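Local coordinates for protein thermostable monoacylglycerol lipase (Bacillus, PDB 4LHE) that probably hydrolyses monoacylglycerols to glycerol and a free fatty acid, as a lipase of the alpha/beta hydrolase fold, at residues T103-E108 with M174-A179; S147-P152 with Y225-L230; V219-S224 with D231-M236. One frame throughout, in Å; residues are numbered along the deposited sequence.

Interaction 1 of 3, residues T103-E108 with M174-A179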
ATOM      1  N   THR A 103      -3.891  -0.613  -4.339  1.00 30.51           N
ATOM      2  CA  THR A 103      -5.149   0.068  -4.087  1.00 30.37           C
ATOM      3  C   THR A 103      -5.690   0.614  -5.408  1.00 31.42           C
ATOM      4  O   THR A 103      -6.875   0.437  -5.731  1.00 32.26           O
ATOM      5  CB  THR A 103      -4.958   1.217  -3.078  1.00 29.66           C
ATOM      6  OG1 THR A 103      -4.694   0.659  -1.786  1.00 28.60           O
ATOM      7  CG2 THR A 103      -6.220   2.087  -3.005  1.00 29.25           C
ATOM      8  N   LEU A 104      -4.817   1.276  -6.167  1.00 31.24           N
ATOM      9  CA  LEU A 104      -5.170   1.775  -7.488  1.00 32.89           C
ATOM     10  C   LEU A 104      -5.619   0.630  -8.365  1.00 33.74           C
ATOM     11  O   LEU A 104      -6.640   0.727  -9.041  1.00 34.37           O
ATOM     12  CB  LEU A 104      -3.972   2.466  -8.121  1.00 33.05           C
ATOM     13  CG  LEU A 104      -3.526   3.725  -7.382  1.00 32.59           C
ATOM     14  CD1 LEU A 104      -2.098   4.054  -7.765  1.00 33.06           C
ATOM     15  CD2 LEU A 104      -4.458   4.911  -7.691  1.00 32.14           C
ATOM     16  N   TYR A 105      -4.858  -0.463  -8.327  1.00 34.18           N
ATOM     17  CA  TYR A 105      -5.136  -1.650  -9.135  1.00 34.59           C
ATOM     18  C   TYR A 105      -6.542  -2.157  -8.884  1.00 35.37           C
ATOM     19  O   TYR A 105      -7.298  -2.406  -9.825  1.00 36.77           O
ATOM     20  CB  TYR A 105      -4.128  -2.751  -8.784  1.00 35.24           C
ATOM     21  CG  TYR A 105      -4.211  -4.001  -9.634  1.00 36.00           C
ATOM     22  CD1 TYR A 105      -3.392  -4.152 -10.741  1.00 38.48           C
ATOM     23  CD2 TYR A 105      -5.085  -5.041  -9.319  1.00 36.55           C
ATOM     24  CE1 TYR A 105      -3.442  -5.295 -11.524  1.00 39.88           C
ATOM     25  CE2 TYR A 105      -5.146  -6.187 -10.100  1.00 37.86           C
ATOM     26  CZ  TYR A 105      -4.312  -6.306 -11.198  1.00 39.63           C
ATOM     27  OH  TYR A 105      -4.345  -7.433 -11.991  1.00 41.96           O
ATOM     28  N   LEU A 106      -6.887  -2.298  -7.606  1.00 33.71           N
ATOM     29  CA  LEU A 106      -8.174  -2.847  -7.205  1.00 34.26           C
ATOM     30  C   LEU A 106      -9.325  -1.938  -7.614  1.00 34.84           C
ATOM     31  O   LEU A 106     -10.403  -2.414  -7.984  1.00 35.63           O
ATOM     32  CB  LEU A 106      -8.189  -3.067  -5.696  1.00 33.14           C
ATOM     33  CG  LEU A 106      -8.728  -4.396  -5.200  1.00 33.55           C
ATOM     34  CD1 LEU A 106      -7.720  -5.488  -5.464  1.00 33.98           C
ATOM     35  CD2 LEU A 106      -9.040  -4.300  -3.716  1.00 33.27           C
ATOM     36  N   ALA A 107      -9.098  -0.628  -7.546  1.00 33.32           N
ATOM     37  CA  ALA A 107     -10.115   0.331  -7.954  1.00 34.41           C
ATOM     38  C   ALA A 107     -10.380   0.184  -9.463  1.00 36.75           C
ATOM     39  O   ALA A 107     -11.526   0.289  -9.918  1.00 36.99           O
ATOM     40  CB  ALA A 107      -9.681   1.762  -7.596  1.00 33.52           C
ATOM     41  N   GLU A 108      -9.315  -0.072 -10.228  1.00 36.53           N
ATOM     42  CA  GLU A 108      -9.428  -0.326 -11.668  1.00 37.74           C
ATOM     43  C   GLU A 108     -10.270  -1.559 -12.007  1.00 39.00           C
ATOM     44  O   GLU A 108     -10.884  -1.628 -13.077  1.00 40.24           O
ATOM     45  CB  GLU A 108      -8.031  -0.464 -12.294  1.00 37.26           C
ATOM     46  CG  GLU A 108      -7.245   0.826 -12.277  1.00 37.49           C
ATOM     47  CD  GLU A 108      -5.774   0.631 -12.508  1.00 37.08           C
ATOM     48  OE1 GLU A 108      -5.347  -0.518 -12.704  1.00 37.96           O
ATOM     49  OE2 GLU A 108      -5.039   1.632 -12.513  1.00 36.74           O
ATOM     50  N   MET A 174       3.407  -2.072 -11.562  1.00 42.23           N
ATOM     51  CA  MET A 174       3.260  -0.627 -11.749  1.00 43.05           C
ATOM     52  C   MET A 174       2.815  -0.289 -13.183  1.00 44.31           C
ATOM     53  O   MET A 174       2.047   0.653 -13.400  1.00 43.34           O
ATOM     54  CB  MET A 174       4.550   0.120 -11.392  1.00 43.27           C
ATOM     55  CG  MET A 174       4.994  -0.017  -9.934  1.00 43.11           C
ATOM     56  SD  MET A 174       6.404   1.055  -9.615  1.00 44.56           S
ATOM     57  CE  MET A 174       7.042   0.398  -8.089  1.00 45.36           C
ATOM     58  N   ALA A 175       3.279  -1.081 -14.148  1.00 44.62           N
ATOM     59  CA  ALA A 175       2.965  -0.847 -15.559  1.00 45.90           C
ATOM     60  C   ALA A 175       1.499  -1.107 -15.841  1.00 45.08           C
ATOM     61  O   ALA A 175       0.823  -0.280 -16.447  1.00 45.60           O
ATOM     62  CB  ALA A 175       3.841  -1.728 -16.455  1.00 46.55           C
ATOM     63  N   GLN A 176       1.020  -2.277 -15.430  1.00 44.38           N
ATOM     64  CA  GLN A 176      -0.370  -2.651 -15.638  1.00 44.49           C
ATOM     65  C   GLN A 176      -1.289  -1.696 -14.864  1.00 44.51           C
ATOM     66  O   GLN A 176      -2.439  -1.483 -15.263  1.00 45.45           O
ATOM     67  CB  GLN A 176      -0.596  -4.113 -15.201  1.00 44.89           C
ATOM     68  CG  GLN A 176      -1.648  -4.882 -16.006  1.00 46.26           C
ATOM     69  CD  GLN A 176      -2.208  -6.101 -15.262  1.00 46.99           C
ATOM     70  OE1 GLN A 176      -3.420  -6.199 -15.022  1.00 46.64           O
ATOM     71  NE2 GLN A 176      -1.329  -7.037 -14.906  1.00 45.89           N
ATOM     72  N   THR A 177      -0.779  -1.103 -13.777  1.00 43.39           N
ATOM     73  CA  THR A 177      -1.586  -0.193 -12.942  1.00 43.20           C
ATOM     74  C   THR A 177      -1.657   1.212 -13.527  1.00 43.30           C
ATOM     75  O   THR A 177      -2.737   1.776 -13.683  1.00 44.01           O
ATOM     76  CB  THR A 177      -1.048  -0.091 -11.489  1.00 42.16           C
ATOM     77  OG1 THR A 177      -1.062  -1.386 -10.874  1.00 40.34           O
ATOM     78  CG2 THR A 177      -1.901   0.859 -10.665  1.00 40.44           C
ATOM     79  N   LYS A 178      -0.504   1.777 -13.847  1.00 43.52           N
ATOM     80  CA  LYS A 178      -0.452   3.104 -14.442  1.00 44.46           C
ATOM     81  C   LYS A 178      -1.223   3.159 -15.765  1.00 45.99           C
ATOM     82  O   LYS A 178      -1.941   4.123 -16.042  1.00 46.14           O
ATOM     83  CB  LYS A 178       0.999   3.493 -14.679  1.00 45.22           C
ATOM     84  CG  LYS A 178       1.180   4.830 -15.358  1.00 45.09           C
ATOM     85  CD  LYS A 178       2.649   5.005 -15.676  1.00 47.44           C
ATOM     86  CE  LYS A 178       2.970   6.398 -16.165  1.00 48.51           C
ATOM     87  NZ  LYS A 178       4.417   6.689 -15.931  1.00 49.78           N
ATOM     88  N   ALA A 179      -1.080   2.110 -16.570  1.00 45.90           N
ATOM     89  CA  ALA A 179      -1.757   2.030 -17.862  1.00 47.98           C
ATOM     90  C   ALA A 179      -3.270   2.158 -17.720  1.00 48.21           C
ATOM     91  O   ALA A 179      -3.945   2.736 -18.582  1.00 49.13           O
ATOM     92  CB  ALA A 179      -1.402   0.720 -18.565  1.00 47.76           C
TER
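T177 sets its two branches against different residues of helix 103-108. The methyl branch CG2 packs on CB of L104 at 3.7 Å, and the hydroxyl OG1 lies 3.6 Å from CD1 of Y105, at the edge of the ring and near its plane. Both placements follow from one torsion, chi1 -60°, which puts CG2 anti to the backbone N and OG1 beside it. That hydroxyl is hydrogen-bonded to L173 O, one turn earlier in its own helix, so its approach to the Y105 ring edge is a van der Waals contact. Farther out, Q176 brings OE1 to 3.4 Å from Y105 OH, with amide and ring planes 66° apart. At the other end, E108 extends its chain until OE2 is 2.6 Å from T177 O; two oxygens this close suggest that the carboxyl group holds a proton and donates it. The segment axes approach to 9.2 Å at an angle of 52°, and the two segments bury 245 Å² between them. On the sheet side, L104 rests on I116 of strand 115-119, which joins the pair to the central sheet, while helix 70-87 meets Y105 through V74 and Q176 through F70.

Interaction 2 of 3, residues S147-P152 with Y225-L230. With SO4 (sulfate ion), chain D.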
ATOM      1  N   SER A 147      15.035   1.965   6.483  1.00 54.28           N
ATOM      2  CA  SER A 147      13.736   2.622   6.365  1.00 51.38           C
ATOM      3  C   SER A 147      13.875   4.107   6.093  1.00 50.55           C
ATOM      4  O   SER A 147      14.603   4.802   6.804  1.00 51.76           O
ATOM      5  CB  SER A 147      12.911   2.428   7.636  1.00 49.14           C
ATOM      6  OG  SER A 147      12.739   1.058   7.932  1.00 50.62           O
ATOM      7  N   ASP A 148      13.173   4.598   5.073  1.00 48.93           N
ATOM      8  CA  ASP A 148      13.038   6.040   4.904  1.00 48.16           C
ATOM      9  C   ASP A 148      11.922   6.537   5.799  1.00 46.36           C
ATOM     10  O   ASP A 148      10.790   6.757   5.341  1.00 44.79           O
ATOM     11  CB  ASP A 148      12.743   6.418   3.456  1.00 47.79           C
ATOM     12  CG  ASP A 148      12.868   7.911   3.213  1.00 47.66           C
ATOM     13  OD1 ASP A 148      13.627   8.569   3.956  1.00 48.64           O
ATOM     14  OD2 ASP A 148      12.222   8.430   2.272  1.00 46.35           O
ATOM     15  N   LEU A 149      12.262   6.725   7.075  1.00 45.79           N
ATOM     16  CA  LEU A 149      11.320   7.115   8.126  1.00 44.09           C
ATOM     17  C   LEU A 149      11.990   8.180   8.972  1.00 45.20           C
ATOM     18  O   LEU A 149      13.141   8.012   9.385  1.00 47.64           O
ATOM     19  CB  LEU A 149      11.021   5.908   9.013  1.00 43.38           C
ATOM     20  CG  LEU A 149       9.588   5.491   9.333  1.00 40.96           C
ATOM     21  CD1 LEU A 149       9.610   4.225  10.208  1.00 41.28           C
ATOM     22  CD2 LEU A 149       8.836   6.592  10.014  1.00 38.87           C
ATOM     23  N   LYS A 150      11.296   9.276   9.242  1.00 43.28           N
ATOM     24  CA  LYS A 150      11.926  10.363   9.978  1.00 44.13           C
ATOM     25  C   LYS A 150      11.980  10.081  11.483  1.00 44.71           C
ATOM     26  O   LYS A 150      13.062  10.070  12.081  1.00 46.45           O
ATOM     27  CB  LYS A 150      11.207  11.683   9.696  1.00 43.73           C
ATOM     28  CG  LYS A 150      12.013  12.901  10.067  1.00 44.81           C
ATOM     29  CD  LYS A 150      11.106  14.059  10.398  1.00 43.29           C
ATOM     30  CE  LYS A 150      11.209  15.175   9.377  1.00 44.21           C
ATOM     31  NZ  LYS A 150      10.949  16.496  10.034  1.00 43.59           N
ATOM     32  N   ASN A 151      10.808   9.867  12.080  1.00 42.40           N
ATOM     33  CA  ASN A 151      10.671   9.490  13.486  1.00 41.61           C
ATOM     34  C   ASN A 151      11.521   8.266  13.820  1.00 42.86           C
ATOM     35  O   ASN A 151      11.300   7.189  13.279  1.00 42.51           O
ATOM     36  CB  ASN A 151       9.190   9.209  13.764  1.00 39.31           C
ATOM     37  CG  ASN A 151       8.882   9.005  15.233  1.00 38.70           C
ATOM     38  OD1 ASN A 151       9.749   9.134  16.105  1.00 40.27           O
ATOM     39  ND2 ASN A 151       7.624   8.675  15.516  1.00 37.04           N
ATOM     40  N   PRO A 152      12.511   8.433  14.717  1.00 45.57           N
ATOM     41  CA  PRO A 152      13.477   7.380  15.034  1.00 46.22           C
ATOM     42  C   PRO A 152      12.979   6.414  16.099  1.00 46.16           C
ATOM     43  O   PRO A 152      13.650   5.410  16.354  1.00 47.43           O
ATOM     44  CB  PRO A 152      14.664   8.174  15.591  1.00 49.53           C
ATOM     45  CG  PRO A 152      14.015   9.290  16.309  1.00 48.08           C
ATOM     46  CD  PRO A 152      12.776   9.654  15.498  1.00 45.48           C
ATOM     47  N   TYR A 225       8.821  11.180   5.941  1.00 37.01           N
ATOM     48  CA  TYR A 225       9.467  10.605   4.776  1.00 37.11           C
ATOM     49  C   TYR A 225       8.589   9.458   4.273  1.00 34.85           C
ATOM     50  O   TYR A 225       7.441   9.300   4.709  1.00 33.78           O
ATOM     51  CB  TYR A 225      10.814   9.979   5.131  1.00 37.84           C
ATOM     52  CG  TYR A 225      11.851  10.943   5.661  1.00 39.73           C
ATOM     53  CD1 TYR A 225      11.734  12.315   5.457  1.00 40.66           C
ATOM     54  CD2 TYR A 225      12.954  10.471   6.369  1.00 40.73           C
ATOM     55  CE1 TYR A 225      12.695  13.190   5.956  1.00 43.15           C
ATOM     56  CE2 TYR A 225      13.912  11.332   6.868  1.00 42.04           C
ATOM     57  CZ  TYR A 225      13.781  12.687   6.656  1.00 43.57           C
ATOM     58  OH  TYR A 225      14.744  13.533   7.158  1.00 45.94           O
ATOM     59  N   HIS A 226       9.136   8.660   3.367  1.00 34.24           N
ATOM     60  CA  HIS A 226       8.357   7.629   2.679  1.00 32.91           C
ATOM     61  C   HIS A 226       7.340   6.832   3.491  1.00 31.18           C
ATOM     62  O   HIS A 226       6.182   6.701   3.082  1.00 30.54           O
ATOM     63  CB  HIS A 226       9.285   6.640   1.993  1.00 32.18           C
ATOM     64  CG  HIS A 226       8.567   5.633   1.150  1.00 30.68           C
ATOM     65  ND1 HIS A 226       7.668   5.997   0.171  1.00 30.34           N
ATOM     66  CD2 HIS A 226       8.622   4.279   1.126  1.00 29.96           C
ATOM     67  CE1 HIS A 226       7.204   4.912  -0.425  1.00 28.75           C
ATOM     68  NE2 HIS A 226       7.767   3.855   0.136  1.00 29.07           N
ATOM     69  N   VAL A 227       7.785   6.272   4.610  1.00 31.25           N
ATOM     70  CA  VAL A 227       6.933   5.392   5.421  1.00 31.37           C
ATOM     71  C   VAL A 227       6.009   6.234   6.295  1.00 31.38           C
ATOM     72  O   VAL A 227       6.083   6.185   7.521  1.00 32.24           O
ATOM     73  CB  VAL A 227       7.767   4.483   6.316  1.00 31.48           C
ATOM     74  CG1 VAL A 227       6.885   3.373   6.941  1.00 30.50           C
ATOM     75  CG2 VAL A 227       8.881   3.857   5.503  1.00 31.19           C
ATOM     76  N   ALA A 228       5.145   7.010   5.644  1.00 31.21           N
ATOM     77  CA  ALA A 228       4.372   8.076   6.295  1.00 31.98           C
ATOM     78  C   ALA A 228       3.365   7.568   7.350  1.00 32.15           C
ATOM     79  O   ALA A 228       3.025   8.281   8.289  1.00 32.44           O
ATOM     80  CB  ALA A 228       3.660   8.911   5.215  1.00 31.49           C
ATOM     81  N   THR A 229       2.908   6.325   7.190  1.00 31.15           N
ATOM     82  CA  THR A 229       1.893   5.739   8.070  1.00 30.31           C
ATOM     83  C   THR A 229       2.443   5.489   9.470  1.00 31.53           C
ATOM     84  O   THR A 229       1.687   5.331  10.436  1.00 30.88           O
ATOM     85  CB  THR A 229       1.379   4.414   7.492  1.00 28.73           C
ATOM     86  OG1 THR A 229       2.498   3.556   7.213  1.00 28.16           O
ATOM     87  CG2 THR A 229       0.598   4.651   6.194  1.00 27.57           C
ATOM     88  N   LEU A 230       3.766   5.434   9.576  1.00 32.44           N
ATOM     89  CA  LEU A 230       4.413   5.244  10.864  1.00 32.67           C
ATOM     90  C   LEU A 230       5.129   6.520  11.310  1.00 34.07           C
ATOM     91  O   LEU A 230       5.669   6.576  12.424  1.00 34.69           O
ATOM     92  CB  LEU A 230       5.444   4.125  10.773  1.00 33.08           C
ATOM     93  CG  LEU A 230       5.000   2.693  10.491  1.00 32.07           C
ATOM     94  CD1 LEU A 230       6.228   1.793  10.424  1.00 32.78           C
ATOM     95  CD2 LEU A 230       4.079   2.220  11.556  1.00 30.69           C
TER
HETATM   96  S   SO4 D 302       7.404   0.078   0.142  1.00 44.98           S
HETATM   97  O1  SO4 D 302       8.195  -1.113   0.443  1.00 45.35           O
HETATM   98  O2  SO4 D 302       6.703   0.530   1.362  1.00 38.45           O
HETATM   99  O3  SO4 D 302       8.299   1.146  -0.305  1.00 47.54           O
HETATM  100  O4  SO4 D 302       6.481  -0.266  -0.943  1.00 36.16           O
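The loop carrying H226, probably the histidine of a Ser-His-Asp triad with S97 and D196, is gripped here by the loop 147-152. D148 supplies two acceptors to consecutive backbone amides. Its carbonyl O receives V227 N at 3.1 Å in an almost straight bond (N-H...O 174°), and its carboxylate OD2 receives H226 N at 3.3 Å from above the carboxylate plane. With CG anti to the backbone N (chi1 -169°), the carboxylate is carried over this backbone; OD1 is held by H197. On the imidazole, ND1 bonds to D196 and NE2 donates to sulfate O3 at 2.8 Å; the ion, probably from the crystallisation liquor, also bonds S97 OG and the amides of F29 and T30, which places it at the probable catalytic centre. K150 lays CB over the face of the Y225 ring, 3.9 Å from its centroid and 9° off the normal, a CH-pi contact. L149 completes the apolar side, its CG 3.7 Å from V227 CB and its CD1 4.2 Å from L230 CD1. The loop 225-230 runs between strand 216-221 and helix 234-247, V227 resting on L96 of strand 90-96, while the loop 147-152 follows strand 141-143.

Interaction 3 of 3, residues V219-S224 with D231-M236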
ATOM      1  N   VAL A 219      -3.079  15.677  -0.924  1.00 37.74           N
ATOM      2  CA  VAL A 219      -2.727  16.194   0.391  1.00 38.37           C
ATOM      3  C   VAL A 219      -1.237  15.988   0.664  1.00 38.59           C
ATOM      4  O   VAL A 219      -0.724  14.853   0.635  1.00 36.46           O
ATOM      5  CB  VAL A 219      -3.626  15.577   1.495  1.00 38.20           C
ATOM      6  CG1 VAL A 219      -3.176  16.003   2.880  1.00 38.34           C
ATOM      7  CG2 VAL A 219      -5.072  15.989   1.266  1.00 38.50           C
ATOM      8  N   ARG A 220      -0.545  17.099   0.901  1.00 40.07           N
ATOM      9  CA  ARG A 220       0.896  17.084   1.161  1.00 40.40           C
ATOM     10  C   ARG A 220       1.216  16.832   2.638  1.00 40.00           C
ATOM     11  O   ARG A 220       0.605  17.427   3.534  1.00 41.17           O
ATOM     12  CB  ARG A 220       1.547  18.391   0.688  1.00 42.67           C
ATOM     13  CG  ARG A 220       1.403  18.647  -0.815  1.00 42.91           C
ATOM     14  CD  ARG A 220       2.699  19.198  -1.401  1.00 45.44           C
ATOM     15  NE  ARG A 220       3.046  18.540  -2.665  1.00 46.39           N
ATOM     16  CZ  ARG A 220       3.939  17.551  -2.799  1.00 45.11           C
ATOM     17  NH1 ARG A 220       4.605  17.086  -1.743  1.00 43.34           N
ATOM     18  NH2 ARG A 220       4.173  17.026  -4.004  1.00 43.55           N
ATOM     19  N   LEU A 221       2.151  15.914   2.874  1.00 38.91           N
ATOM     20  CA  LEU A 221       2.592  15.563   4.211  1.00 38.27           C
ATOM     21  C   LEU A 221       3.967  16.178   4.423  1.00 39.93           C
ATOM     22  O   LEU A 221       4.944  15.779   3.775  1.00 39.44           O
ATOM     23  CB  LEU A 221       2.653  14.042   4.369  1.00 36.86           C
ATOM     24  CG  LEU A 221       1.322  13.304   4.165  1.00 35.87           C
ATOM     25  CD1 LEU A 221       1.486  11.777   4.251  1.00 34.18           C
ATOM     26  CD2 LEU A 221       0.282  13.796   5.187  1.00 35.70           C
ATOM     27  N   ARG A 222       4.046  17.134   5.345  1.00 40.87           N
ATOM     28  CA  ARG A 222       5.236  17.983   5.457  1.00 42.63           C
ATOM     29  C   ARG A 222       6.302  17.515   6.444  1.00 43.21           C
ATOM     30  O   ARG A 222       7.455  17.958   6.362  1.00 43.86           O
ATOM     31  CB  ARG A 222       4.825  19.424   5.772  1.00 44.83           C
ATOM     32  CG  ARG A 222       4.957  20.361   4.584  1.00 47.03           C
ATOM     33  CD  ARG A 222       3.639  20.991   4.118  1.00 46.69           C
ATOM     34  NE  ARG A 222       3.782  21.399   2.719  1.00 49.28           N
ATOM     35  CZ  ARG A 222       2.956  22.204   2.060  1.00 50.32           C
ATOM     36  NH1 ARG A 222       1.892  22.719   2.663  1.00 50.55           N
ATOM     37  NH2 ARG A 222       3.202  22.485   0.788  1.00 51.48           N
ATOM     38  N   ASN A 223       5.930  16.627   7.366  1.00 41.66           N
ATOM     39  CA  ASN A 223       6.867  16.173   8.397  1.00 42.16           C
ATOM     40  C   ASN A 223       7.141  14.663   8.334  1.00 40.90           C
ATOM     41  O   ASN A 223       7.403  14.035   9.356  1.00 40.82           O
ATOM     42  CB  ASN A 223       6.343  16.553   9.789  1.00 42.28           C
ATOM     43  CG  ASN A 223       7.453  16.644  10.841  1.00 44.55           C
ATOM     44  OD1 ASN A 223       8.646  16.695  10.514  1.00 44.51           O
ATOM     45  ND2 ASN A 223       7.055  16.662  12.113  1.00 43.43           N
ATOM     46  N   SER A 224       7.082  14.083   7.141  1.00 40.07           N
ATOM     47  CA  SER A 224       7.237  12.638   7.009  1.00 38.27           C
ATOM     48  C   SER A 224       8.079  12.270   5.818  1.00 37.48           C
ATOM     49  O   SER A 224       8.030  12.934   4.788  1.00 38.64           O
ATOM     50  CB  SER A 224       5.872  11.963   6.841  1.00 36.95           C
ATOM     51  OG  SER A 224       5.090  12.105   8.001  1.00 37.34           O
ATOM     52  N   ASP A 231       5.147   7.531  10.443  1.00 34.12           N
ATOM     53  CA  ASP A 231       5.955   8.737  10.676  1.00 35.83           C
ATOM     54  C   ASP A 231       5.180   9.814  11.442  1.00 35.60           C
ATOM     55  O   ASP A 231       4.060   9.573  11.916  1.00 34.66           O
ATOM     56  CB  ASP A 231       6.466   9.293   9.340  1.00 35.97           C
ATOM     57  CG  ASP A 231       7.907   9.762   9.405  1.00 37.00           C
ATOM     58  OD1 ASP A 231       8.410  10.042  10.522  1.00 37.46           O
ATOM     59  OD2 ASP A 231       8.555   9.822   8.334  1.00 37.73           O
ATOM     60  N   TYR A 232       5.761  11.007  11.551  1.00 36.28           N
ATOM     61  CA  TYR A 232       5.141  12.082  12.338  1.00 37.56           C
ATOM     62  C   TYR A 232       3.763  12.530  11.827  1.00 36.65           C
ATOM     63  O   TYR A 232       2.935  13.007  12.602  1.00 36.34           O
ATOM     64  CB  TYR A 232       6.083  13.293  12.446  1.00 38.94           C
ATOM     65  CG  TYR A 232       7.307  13.068  13.308  1.00 39.82           C
ATOM     66  CD1 TYR A 232       7.188  12.779  14.668  1.00 39.88           C
ATOM     67  CD2 TYR A 232       8.585  13.174  12.770  1.00 41.25           C
ATOM     68  CE1 TYR A 232       8.312  12.585  15.456  1.00 41.07           C
ATOM     69  CE2 TYR A 232       9.704  12.972  13.543  1.00 41.65           C
ATOM     70  CZ  TYR A 232       9.564  12.684  14.885  1.00 42.16           C
ATOM     71  OH  TYR A 232      10.696  12.499  15.652  1.00 43.68           O
ATOM     72  N   ASP A 233       3.507  12.371  10.536  1.00 36.04           N
ATOM     73  CA  ASP A 233       2.211  12.765  10.004  1.00 35.52           C
ATOM     74  C   ASP A 233       1.135  11.681  10.158  1.00 34.81           C
ATOM     75  O   ASP A 233       0.047  11.831   9.615  1.00 34.32           O
ATOM     76  CB  ASP A 233       2.318  13.225   8.545  1.00 36.39           C
ATOM     77  CG  ASP A 233       3.063  14.553   8.401  1.00 38.36           C
ATOM     78  OD1 ASP A 233       2.670  15.528   9.074  1.00 39.36           O
ATOM     79  OD2 ASP A 233       4.041  14.617   7.622  1.00 38.56           O
ATOM     80  N   GLN A 234       1.438  10.607  10.895  1.00 33.78           N
ATOM     81  CA  GLN A 234       0.443   9.548  11.167  1.00 32.90           C
ATOM     82  C   GLN A 234      -0.942  10.044  11.642  1.00 31.87           C
ATOM     83  O   GLN A 234      -1.954   9.669  11.064  1.00 31.33           O
ATOM     84  CB  GLN A 234       1.001   8.500  12.144  1.00 31.58           C
ATOM     85  CG  GLN A 234       0.060   7.338  12.420  1.00 30.43           C
ATOM     86  CD  GLN A 234       0.534   6.486  13.571  1.00 29.99           C
ATOM     87  OE1 GLN A 234       0.216   6.756  14.731  1.00 29.48           O
ATOM     88  NE2 GLN A 234       1.299   5.439  13.262  1.00 29.80           N
ATOM     89  N   PRO A 235      -1.001  10.897  12.680  1.00 32.88           N
ATOM     90  CA  PRO A 235      -2.338  11.326  13.120  1.00 31.91           C
ATOM     91  C   PRO A 235      -3.090  12.132  12.049  1.00 33.17           C
ATOM     92  O   PRO A 235      -4.318  12.013  11.926  1.00 32.50           O
ATOM     93  CB  PRO A 235      -2.040  12.210  14.338  1.00 33.47           C
ATOM     94  CG  PRO A 235      -0.636  11.844  14.760  1.00 33.29           C
ATOM     95  CD  PRO A 235       0.070  11.503  13.501  1.00 34.69           C
ATOM     96  N   MET A 236      -2.366  12.933  11.273  1.00 33.88           N
ATOM     97  CA  MET A 236      -2.972  13.674  10.176  1.00 34.48           C
ATOM     98  C   MET A 236      -3.551  12.727   9.097  1.00 33.72           C
ATOM     99  O   MET A 236      -4.673  12.917   8.617  1.00 33.36           O
ATOM    100  CB  MET A 236      -1.949  14.652   9.583  1.00 36.24           C
ATOM    101  CG  MET A 236      -2.416  15.317   8.307  1.00 38.03           C
ATOM    102  SD  MET A 236      -1.335  16.624   7.693  1.00 40.90           S
ATOM    103  CE  MET A 236      -2.438  17.351   6.469  1.00 38.93           C
TER
HETATM  104  O   HOH W   1       1.826  17.731   7.188  1.00 44.63           O
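In this alpha/beta hydrolase fold, the edge strand 216-221 leads through a loop into helix 234-247, and D233, at the N-cap position, ties the two ends together. Its chi1 of -69° sets CG anti to the carbonyl carbon, which turns the carboxylate back to the turn after the strand rather than onto its own helix. OD2 accepts from two donors: N223 N at 2.8 Å on the syn lone pair, and S224 OG at 2.7 Å from 36° out of the carboxylate plane. S224 OG in turn accepts D233 N at 3.0 Å, so serine and aspartate bond reciprocally. A type I beta turn from D231 to Q234 brings D233 to this place. Alongside, the N223 side chain crosses that of Y232 obliquely, ND2 3.5 Å from CB, its amide plane 15° from that of the ring; N223 O lies at the ring edge, near its plane, buried without a hydrogen-bond partner in the model. Farther along the helix, M236 is extended beyond CG, which is anti to its backbone N, passing SD by L221 CD2 and ending with CE 3.9 Å from V219 CG1, tip to tip. One water bridges the two segments, accepting from R222 N at 2.9 Å and donating to D233 OD1 at 3.0 Å.

Interactions 2 and 3 form one continuous region, their centres 9 Å apart, because the loop 225-230 directly joins 219-224 to 231-236. D231 is shared between them: its OD2 takes Y225 N at 2.8 Å and also K150 N, while OD1 takes N151 N. K150 NZ also approaches N223 OD1, but at 2.4 Å the contact is too short to be read with confidence; L149 CD2 packs 3.4 Å from D231 CG. The turn of interaction 3 thus borders the H226 loop that meets the sulfate. Interaction 1 stands apart, its centre 24 Å from each of the others and its nearest atoms about 9 Å from interaction 2; its helix 98-109 nevertheless begins right after S97 of the probable nucleophile elbow.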